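Local coordinates for protein NAD-dependent dehydrogenase (PDB 4Z0P) that catalyses the NADPH-dependent reduction of glyoxylate and hydroxypyruvate, as a member of the D-isomer specific 2-hydroxyacid dehydrogenase family, at residues A[106-109]-A[110-114]; A[186-189]-A[190-193]; A[212-215]-A[216-220]; A[241-244]-A[245-248]. One frame throughout, in Å; residues are numbered along the deposited sequence.

Interaction 1: A[106-109]-A[110-114]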
loop_
_atom_site.group_PDB
_atom_site.type_symbol
_atom_site.label_atom_id
_atom_site.label_comp_id
_atom_site.label_asym_id
_atom_site.label_seq_id
_atom_site.Cartn_x
_atom_site.Cartn_y
_atom_site.Cartn_z
ATOM N N TRP A 106 -6.989 2.249 -1.772
ATOM C CA TRP A 106 -6.698 2.018 -3.181
ATOM C C TRP A 106 -5.591 2.969 -3.671
ATOM O O TRP A 106 -4.676 2.548 -4.384
ATOM C CB TRP A 106 -7.979 2.169 -4.024
ATOM C CG TRP A 106 -7.786 1.865 -5.501
ATOM C CD1 TRP A 106 -8.016 0.681 -6.132
ATOM C CD2 TRP A 106 -7.340 2.780 -6.520
ATOM N NE1 TRP A 106 -7.750 0.800 -7.487
ATOM C CE2 TRP A 106 -7.322 2.074 -7.745
ATOM C CE3 TRP A 106 -6.978 4.123 -6.520
ATOM C CZ2 TRP A 106 -6.938 2.683 -8.964
ATOM C CZ3 TRP A 106 -6.609 4.735 -7.715
ATOM C CH2 TRP A 106 -6.598 4.001 -8.927
ATOM N N VAL A 107 -5.665 4.237 -3.283
ATOM C CA VAL A 107 -4.658 5.223 -3.688
ATOM C C VAL A 107 -3.283 4.831 -3.129
ATOM O O VAL A 107 -2.292 4.831 -3.845
ATOM C CB VAL A 107 -5.049 6.659 -3.267
ATOM C CG1 VAL A 107 -3.926 7.649 -3.550
ATOM C CG2 VAL A 107 -6.317 7.095 -3.992
ATOM N N MET A 108 -3.243 4.486 -1.853
ATOM C CA MET A 108 -1.992 4.046 -1.227
ATOM C C MET A 108 -1.448 2.830 -1.951
ATOM O O MET A 108 -0.240 2.758 -2.225
ATOM C CB MET A 108 -2.242 3.699 0.242
ATOM C CG MET A 108 -1.001 3.216 1.010
ATOM S SD MET A 108 0.293 4.482 1.149
ATOM C CE MET A 108 -0.570 5.643 2.215
ATOM N N MET A 109 -2.318 1.869 -2.271
ATOM C CA MET A 109 -1.846 0.666 -2.974
ATOM C C MET A 109 -1.200 1.026 -4.307
ATOM O O MET A 109 -0.134 0.502 -4.642
ATOM C CB MET A 109 -2.965 -0.334 -3.185
ATOM C CG MET A 109 -2.459 -1.639 -3.754
ATOM S SD MET A 109 -3.751 -2.915 -3.766
ATOM C CE MET A 109 -4.783 -2.227 -4.972
ATOM N N GLN A 110 -1.836 1.916 -5.074
ATOM C CA GLN A 110 -1.259 2.258 -6.380
ATOM C C GLN A 110 0.076 2.968 -6.214
ATOM O O GLN A 110 1.030 2.701 -6.946
ATOM C CB GLN A 110 -2.164 3.175 -7.191
ATOM C CG GLN A 110 -3.581 2.688 -7.386
ATOM C CD GLN A 110 -3.689 1.224 -7.698
ATOM O OE1 GLN A 110 -3.011 0.704 -8.592
ATOM N NE2 GLN A 110 -4.552 0.529 -6.957
ATOM N N CYS A 111 0.137 3.923 -5.290
ATOM C CA CYS A 111 1.405 4.648 -5.105
ATOM C C CYS A 111 2.531 3.676 -4.679
ATOM O O CYS A 111 3.670 3.831 -5.113
ATOM C CB CYS A 111 1.254 5.794 -4.105
ATOM S SG CYS A 111 0.205 7.131 -4.782
ATOM N N LEU A 112 2.226 2.695 -3.827
ATOM C CA LEU A 112 3.224 1.708 -3.440
ATOM C C LEU A 112 3.596 0.755 -4.563
ATOM O O LEU A 112 4.806 0.461 -4.754
ATOM C CB LEU A 112 2.798 0.954 -2.187
ATOM C CG LEU A 112 2.733 1.789 -0.912
ATOM C CD1 LEU A 112 2.088 0.995 0.222
ATOM C CD2 LEU A 112 4.088 2.341 -0.496
ATOM N N LEU A 113 2.609 0.303 -5.330
ATOM C CA LEU A 113 2.879 -0.589 -6.477
ATOM C C LEU A 113 3.837 0.077 -7.454
ATOM O O LEU A 113 4.774 -0.556 -7.946
ATOM C CB LEU A 113 1.584 -0.958 -7.192
ATOM C CG LEU A 113 0.655 -2.000 -6.545
ATOM C CD1 LEU A 113 -0.658 -2.010 -7.318
ATOM C CD2 LEU A 113 1.317 -3.354 -6.618
ATOM N N HIS A 114 3.606 1.354 -7.751
ATOM C CA HIS A 114 4.505 2.082 -8.653
ATOM C C HIS A 114 5.862 2.397 -8.012
ATOM O O HIS A 114 6.909 2.154 -8.618
ATOM C CB HIS A 114 3.810 3.320 -9.196
ATOM C CG HIS A 114 2.699 2.982 -10.133
ATOM N ND1 HIS A 114 2.897 2.496 -11.411
ATOM C CD2 HIS A 114 1.364 3.061 -9.972
ATOM C CE1 HIS A 114 1.730 2.294 -11.991
ATOM N NE2 HIS A 114 0.782 2.630 -11.139
#
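Trp-106 and Gln-110 meet one turn apart on the buried helix 97-115, an i to i+4 contact in which an amide side chain lies over an indole. The CG methylene of Gln-110 sits 3.5 Å above the centroid of the six-membered ring, almost straight over its centre, a CH-pi contact. NE2 covers the same face further along, toward the pyrrole part. Amide and ring planes are inclined by 32°, so this is no flat stack. The tilt goes with a second role of the amide: NE2 donates to Trp-106 O at 3.3 Å, with an N-H...O angle of 138°. The same carbonyl takes the helical bond from Gln-110 N at 3.0 Å, and the two donors arrive from opposite faces of its plane. Gln-110 can do this because its chain folds back at chi2 (-42°) over the ring; glutamine thus suits a buried helix position where both amide atoms find partners, OE1 being held by Ser-257 OG. Thr-281 OG1 fixes the indole through NE1.

The other flanks are apolar. Met-108 CG lies 3.9 Å from Leu-112 CD1, and Met-109 CG runs beside Leu-113 CD1 at 4.0 Å, the two chains pointing the same way. Met-108, Leu-112 and Leu-113 also pack on the second subunit, where the flexible Met-108 and the branched leucines fit against the partner's helix. Val-107 and Cys-111 face helix 150-161 instead. With Trp-106 touching the NADPH-binding Ala-233 and Asp-259, the arrangement is that of a helix shared between the Rossmann-type cofactor domain and the dimer interface.

Interaction 2: A[186-189]-A[190-193]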
loop_
_atom_site.group_PDB
_atom_site.type_symbol
_atom_site.label_atom_id
_atom_site.label_comp_id
_atom_site.label_asym_id
_atom_site.label_seq_id
_atom_site.Cartn_x
_atom_site.Cartn_y
_atom_site.Cartn_z
ATOM N N GLY A 186 -2.380 27.784 -10.275
ATOM C CA GLY A 186 -1.135 27.072 -9.970
ATOM C C GLY A 186 -0.977 25.721 -10.624
ATOM O O GLY A 186 -0.023 25.008 -10.309
ATOM N N LEU A 187 -1.881 25.341 -11.523
ATOM C CA LEU A 187 -1.838 23.984 -12.113
ATOM C C LEU A 187 -0.477 23.627 -12.705
ATOM O O LEU A 187 0.087 22.558 -12.398
ATOM C CB LEU A 187 -2.919 23.845 -13.195
ATOM C CG LEU A 187 -2.987 22.460 -13.878
ATOM C CD1 LEU A 187 -3.248 21.297 -12.933
ATOM C CD2 LEU A 187 -4.063 22.499 -14.940
ATOM N N ASP A 188 0.057 24.511 -13.556
ATOM C CA ASP A 188 1.328 24.197 -14.221
ATOM C C ASP A 188 2.506 24.023 -13.263
ATOM O O ASP A 188 3.341 23.113 -13.449
ATOM C CB ASP A 188 1.614 25.199 -15.347
ATOM C CG ASP A 188 0.758 24.931 -16.600
ATOM O OD1 ASP A 188 -0.121 24.029 -16.604
ATOM O OD2 ASP A 188 0.971 25.629 -17.598
ATOM N N ALA A 189 2.575 24.857 -12.228
ATOM C CA ALA A 189 3.634 24.732 -11.224
ATOM C C ALA A 189 3.488 23.408 -10.466
ATOM O O ALA A 189 4.472 22.699 -10.212
ATOM C CB ALA A 189 3.587 25.911 -10.269
ATOM N N PHE A 190 2.245 23.088 -10.110
ATOM C CA PHE A 190 1.903 21.818 -9.473
ATOM C C PHE A 190 2.298 20.612 -10.332
ATOM O O PHE A 190 2.960 19.704 -9.841
ATOM C CB PHE A 190 0.409 21.823 -9.086
ATOM C CG PHE A 190 -0.201 20.460 -8.890
ATOM C CD1 PHE A 190 -0.747 19.782 -9.961
ATOM C CD2 PHE A 190 -0.304 19.889 -7.626
ATOM C CE1 PHE A 190 -1.318 18.524 -9.785
ATOM C CE2 PHE A 190 -0.903 18.644 -7.450
ATOM C CZ PHE A 190 -1.401 17.960 -8.533
ATOM N N LEU A 191 1.930 20.617 -11.609
ATOM C CA LEU A 191 2.260 19.493 -12.505
ATOM C C LEU A 191 3.763 19.295 -12.625
ATOM O O LEU A 191 4.243 18.162 -12.568
ATOM C CB LEU A 191 1.660 19.716 -13.895
ATOM C CG LEU A 191 0.136 19.695 -13.969
ATOM C CD1 LEU A 191 -0.328 20.217 -15.320
ATOM C CD2 LEU A 191 -0.427 18.296 -13.721
ATOM N N GLY A 192 4.515 20.389 -12.762
ATOM C CA GLY A 192 5.955 20.304 -12.941
ATOM C C GLY A 192 6.710 19.712 -11.765
ATOM O O GLY A 192 7.833 19.246 -11.929
ATOM N N ARG A 193 6.089 19.710 -10.585
ATOM C CA ARG A 193 6.644 19.077 -9.386
ATOM C C ARG A 193 6.186 17.630 -9.173
ATOM O O ARG A 193 6.741 16.945 -8.318
ATOM C CB ARG A 193 6.212 19.846 -8.146
ATOM C CG ARG A 193 6.817 21.221 -8.028
ATOM C CD ARG A 193 6.345 21.867 -6.738
ATOM N NE ARG A 193 6.821 21.147 -5.561
ATOM C CZ ARG A 193 6.462 21.410 -4.304
ATOM N NH1 ARG A 193 5.580 22.363 -4.027
ATOM N NH2 ARG A 193 6.975 20.707 -3.309
#
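The Phe-190 ring has the carbonyl oxygen of Leu-187 at its edge, in the ring plane, 3.8 Å from CD1, so that the aromatic rim rather than a face meets this polar atom. Leu-187 CD1 adds an apolar touch to Phe-190 CD1 at 4.2 Å. Elsewhere the ring meets Trp-169 with the planes inclined, and Ile-167 and Met-146 also pack against it; a large flat apolar residue is apt for a helix face laid on strands.

Leu-187 and Leu-191 form the main i to i+4 pair. A chi1 of -179° swings CG of Leu-187 away from the backbone N and beside the carbonyl carbon, where Leu-187 CG stands 3.8 Å from Leu-191 CD1, and the two side chains cross at a slant. This is the inner face of helix 187-193, one of the helices flanking the parallel sheet of the Rossmann-type domain. Putting an alanine at Leu-191 would probably take away one apolar neighbour of Leu-187 and open a gap toward Leu-219.

The helix starts at Gly-186, the N-cap residue, whose O accepts from Phe-190 N at 3.0 Å. Leu-187 O takes Leu-191 N at 2.8 Å, and Asp-188 O takes Gly-192 N. The last bond, Arg-193 N to Ala-189 O, is weak at 3.4 Å. Arg-193 reaches to strand 180-182, with a salt bridge to Glu-180 and a hydrogen bond to Tyr-182 OH, while its CG methylene rests 3.5 Å from Ala-189 O.

Interaction 3: A[212-215]-A[216-220]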
loop_
_atom_site.group_PDB
_atom_site.type_symbol
_atom_site.label_atom_id
_atom_site.label_comp_id
_atom_site.label_asym_id
_atom_site.label_seq_id
_atom_site.Cartn_x
_atom_site.Cartn_y
_atom_site.Cartn_z
ATOM N N ASN A 212 -5.035 14.837 -20.358
ATOM C CA ASN A 212 -4.703 14.674 -21.783
ATOM C C ASN A 212 -3.187 14.790 -22.002
ATOM O O ASN A 212 -2.423 14.986 -21.051
ATOM C CB ASN A 212 -5.461 15.697 -22.632
ATOM C CG ASN A 212 -5.183 17.106 -22.211
ATOM O OD1 ASN A 212 -4.063 17.443 -21.858
ATOM N ND2 ASN A 212 -6.212 17.930 -22.198
ATOM N N ALA A 213 -2.751 14.579 -23.242
ATOM C CA ALA A 213 -1.324 14.504 -23.543
ATOM C C ALA A 213 -0.581 15.770 -23.141
ATOM O O ALA A 213 0.530 15.684 -22.622
ATOM C CB ALA A 213 -1.091 14.198 -25.020
ATOM N N ALA A 214 -1.190 16.934 -23.363
ATOM C CA ALA A 214 -0.554 18.196 -22.958
ATOM C C ALA A 214 -0.298 18.249 -21.458
ATOM O O ALA A 214 0.739 18.734 -21.029
ATOM C CB ALA A 214 -1.377 19.398 -23.383
ATOM N N LEU A 215 -1.245 17.752 -20.673
ATOM C CA LEU A 215 -1.078 17.703 -19.214
ATOM C C LEU A 215 -0.008 16.723 -18.796
ATOM O O LEU A 215 0.845 17.054 -17.966
ATOM C CB LEU A 215 -2.415 17.393 -18.544
ATOM C CG LEU A 215 -2.363 17.366 -17.007
ATOM C CD1 LEU A 215 -3.611 17.944 -16.372
ATOM C CD2 LEU A 215 -2.133 15.963 -16.502
ATOM N N PHE A 216 -0.016 15.511 -19.376
ATOM C CA PHE A 216 1.005 14.503 -19.035
ATOM C C PHE A 216 2.428 14.994 -19.368
ATOM O O PHE A 216 3.370 14.702 -18.613
ATOM C CB PHE A 216 0.739 13.176 -19.750
ATOM C CG PHE A 216 -0.632 12.566 -19.462
ATOM C CD1 PHE A 216 -1.181 12.582 -18.175
ATOM C CD2 PHE A 216 -1.371 11.993 -20.483
ATOM C CE1 PHE A 216 -2.431 12.033 -17.921
ATOM C CE2 PHE A 216 -2.623 11.444 -20.237
ATOM C CZ PHE A 216 -3.164 11.483 -18.967
ATOM N N ALA A 217 2.561 15.747 -20.462
ATOM C CA ALA A 217 3.838 16.360 -20.856
ATOM C C ALA A 217 4.391 17.411 -19.877
ATOM O O ALA A 217 5.574 17.727 -19.933
ATOM C CB ALA A 217 3.726 16.952 -22.245
ATOM N N LYS A 218 3.532 17.952 -19.010
ATOM C CA LYS A 218 3.942 18.919 -17.997
ATOM C C LYS A 218 4.341 18.290 -16.669
ATOM O O LYS A 218 4.906 18.974 -15.821
ATOM C CB LYS A 218 2.844 19.961 -17.777
ATOM C CG LYS A 218 2.635 20.867 -18.980
ATOM C CD LYS A 218 1.509 21.849 -18.660
ATOM C CE LYS A 218 1.183 22.767 -19.832
ATOM N NZ LYS A 218 0.113 22.188 -20.683
ATOM N N LEU A 219 4.092 16.994 -16.498
ATOM C CA LEU A 219 4.498 16.287 -15.275
ATOM C C LEU A 219 6.007 16.194 -15.168
ATOM O O LEU A 219 6.725 16.286 -16.164
ATOM C CB LEU A 219 3.847 14.907 -15.230
ATOM C CG LEU A 219 2.322 14.924 -15.053
ATOM C CD1 LEU A 219 1.707 13.530 -15.245
ATOM C CD2 LEU A 219 1.952 15.437 -13.668
ATOM N N SER A 220 6.492 16.056 -13.945
ATOM C CA SER A 220 7.924 15.993 -13.715
ATOM C C SER A 220 8.600 14.797 -14.368
ATOM O O SER A 220 8.093 13.666 -14.307
ATOM C CB SER A 220 8.228 15.956 -12.218
ATOM O OG SER A 220 9.633 16.106 -12.044
HETATM O O HOH W 1 2.187 20.541 -22.548
#
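Ala-214 O receives a water that also accepts from Lys-218 NZ, so one solvent molecule joins a helix carbonyl to the lysine of the next turn. The water donates to Ala-214 O at 2.8 Å and lies 3.2 Å from Lys-218 NZ. A bend at chi4 (91°) brings the amino group back over the helix, and the lysine's CG methylene passes 3.5 Å from the same oxygen. A long, flexible charged residue suits this exposed edge, where its stem also packs on Asp-188 and Leu-191.

At the other end Asn-212 is the N-cap: its OD1 accepts from Leu-215 N at 3.1 Å, nearly in line with the side-chain C=O. Its backbone O takes Phe-216 N at 3.0 Å and also lies over one face of the Phe-216 ring, 3.2 Å above the plane and displaced to the rim. CD1 of this ring meets Leu-215 CD2 at 3.9 Å, while Phe-230, Ile-244 and Cys-247 gather round it. A serine in place of Phe-216 would probably leave a gap between this short helix and helix 241-250, with Leu-215 losing an aromatic neighbour.

Past Phe-216 the bonding changes to i to i+3: Lys-218 N reaches Leu-215 O at an N-H...O angle of 146°, from above the carbonyl plane. A type I turn from Phe-216 to Leu-219 follows and delivers Leu-219 to Leu-191. The whole is a short, Asn-capped helix closing in a beta turn, here leading toward strand 229-232.

Interaction 4: A[241-244]-A[245-248]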
loop_
_atom_site.group_PDB
_atom_site.type_symbol
_atom_site.label_atom_id
_atom_site.label_comp_id
_atom_site.label_asym_id
_atom_site.label_seq_id
_atom_site.Cartn_x
_atom_site.Cartn_y
_atom_site.Cartn_z
ATOM N N GLU A 241 -8.297 8.686 -23.152
ATOM C CA GLU A 241 -7.601 7.398 -23.218
ATOM C C GLU A 241 -6.695 7.239 -24.425
ATOM O O GLU A 241 -5.653 6.614 -24.321
ATOM C CB GLU A 241 -8.597 6.237 -23.130
ATOM C CG GLU A 241 -9.098 6.121 -21.694
ATOM C CD GLU A 241 -10.326 5.258 -21.505
ATOM O OE1 GLU A 241 -10.695 4.496 -22.406
ATOM O OE2 GLU A 241 -10.904 5.354 -20.414
ATOM N N ALA A 242 -7.058 7.832 -25.556
ATOM C CA ALA A 242 -6.164 7.808 -26.710
ATOM C C ALA A 242 -4.791 8.406 -26.346
ATOM O O ALA A 242 -3.750 7.918 -26.796
ATOM C CB ALA A 242 -6.779 8.558 -27.888
ATOM N N ASP A 243 -4.802 9.475 -25.550
ATOM C CA ASP A 243 -3.578 10.162 -25.133
ATOM C C ASP A 243 -2.814 9.365 -24.086
ATOM O O ASP A 243 -1.593 9.321 -24.116
ATOM C CB ASP A 243 -3.892 11.541 -24.562
ATOM C CG ASP A 243 -4.398 12.523 -25.588
ATOM O OD1 ASP A 243 -4.516 12.205 -26.790
ATOM O OD2 ASP A 243 -4.635 13.685 -25.186
ATOM N N ILE A 244 -3.525 8.742 -23.156
ATOM C CA ILE A 244 -2.882 7.881 -22.162
ATOM C C ILE A 244 -2.093 6.792 -22.890
ATOM O O ILE A 244 -0.915 6.554 -22.606
ATOM C CB ILE A 244 -3.897 7.231 -21.185
ATOM C CG1 ILE A 244 -4.591 8.287 -20.298
ATOM C CG2 ILE A 244 -3.179 6.241 -20.282
ATOM C CD1 ILE A 244 -5.745 7.717 -19.476
ATOM N N LEU A 245 -2.751 6.140 -23.843
ATOM C CA LEU A 245 -2.102 5.063 -24.608
ATOM C C LEU A 245 -0.879 5.555 -25.407
ATOM O O LEU A 245 0.173 4.898 -25.379
ATOM C CB LEU A 245 -3.102 4.374 -25.527
ATOM C CG LEU A 245 -4.175 3.549 -24.813
ATOM C CD1 LEU A 245 -5.344 3.237 -25.728
ATOM C CD2 LEU A 245 -3.567 2.271 -24.274
ATOM N N GLU A 246 -1.024 6.678 -26.119
ATOM C CA GLU A 246 0.092 7.289 -26.856
ATOM C C GLU A 246 1.271 7.581 -25.941
ATOM O O GLU A 246 2.420 7.307 -26.289
ATOM C CB GLU A 246 -0.327 8.613 -27.506
ATOM C CG GLU A 246 -1.124 8.463 -28.779
ATOM C CD GLU A 246 -0.975 9.669 -29.681
ATOM O OE1 GLU A 246 -0.852 9.463 -30.905
ATOM O OE2 GLU A 246 -0.974 10.811 -29.156
ATOM N N CYS A 247 0.965 8.126 -24.764
ATOM C CA CYS A 247 2.000 8.502 -23.815
ATOM C C CYS A 247 2.656 7.310 -23.141
ATOM O O CYS A 247 3.844 7.369 -22.840
ATOM C CB CYS A 247 1.454 9.455 -22.769
ATOM S SG CYS A 247 1.110 11.099 -23.444
ATOM N N LEU A 248 1.907 6.241 -22.879
ATOM C CA LEU A 248 2.518 5.008 -22.405
ATOM C C LEU A 248 3.431 4.389 -23.457
ATOM O O LEU A 248 4.543 3.913 -23.153
ATOM C CB LEU A 248 1.439 4.004 -21.969
ATOM C CG LEU A 248 0.676 4.379 -20.696
ATOM C CD1 LEU A 248 -0.631 3.604 -20.596
ATOM C CD2 LEU A 248 1.543 4.174 -19.446
#
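Apolar contact is carried by Ile-244 and Leu-248, one turn apart and lying side by side. Ile-244 CG2 stands 3.7 Å from Leu-248 CD1; this gamma branch, anti to the backbone N, lies beside its own carbonyl and so leans toward the following turn. CG1, the other branch, is turned to Phe-216 of the neighbouring short helix, so the beta-branched isoleucine serves two neighbours at once. Cys-247, a small residue, packs against Phe-216 as well. Leu-245 looks elsewhere, to Phe-272 and Met-275, while its CG rests 3.4 Å from Glu-241 O.

The backbone supplies four successive i to i+4 hydrogen bonds, among them Leu-245 N to Glu-241 O at 3.0 Å and Leu-248 N to Ile-244 O at 2.9 Å.

Charge enters with three acidic side chains, of which Glu-246 is the exposed one. Asp-243 OD1 and Glu-246 OE2 come within 4.5 Å, like charges with no bond between them. OD2 of Asp-243 is held by Ala-213 N, at the start of the short helix, and Glu-241 turns its OE2 to Glu-262 N and Gln-239 NE2.

For this helix of a beta-alpha-beta unit between strands 229-232 and 255-258, the chemistry implies joining by an apolar flank and by carboxylates that accept from backbone and side-chain N-H groups, while the Asp-243 and Glu-246 pair probably adds a mild repulsion.

All four contacts fall in the NADPH-binding domain and follow one another along the chain, from helix 97-115 through helices 187-193 and 213-216 to helix 241-250. Interaction 1 stands apart, 20 to 21 Å from the others between centres, toward the dimer interface. The remaining three form a chain of neighbours: interactions 2 and 3 lie 10 Å apart between centres and touch at Gly-192 and Ser-220; interactions 3 and 4, 11 Å apart, touch at Asn-212 and Asp-243, among other places. Interactions 2 and 4 do not touch, so the short helix 213-216 bridges them. Together these helices help cover the seven-stranded parallel sheet that carries the cofactor site.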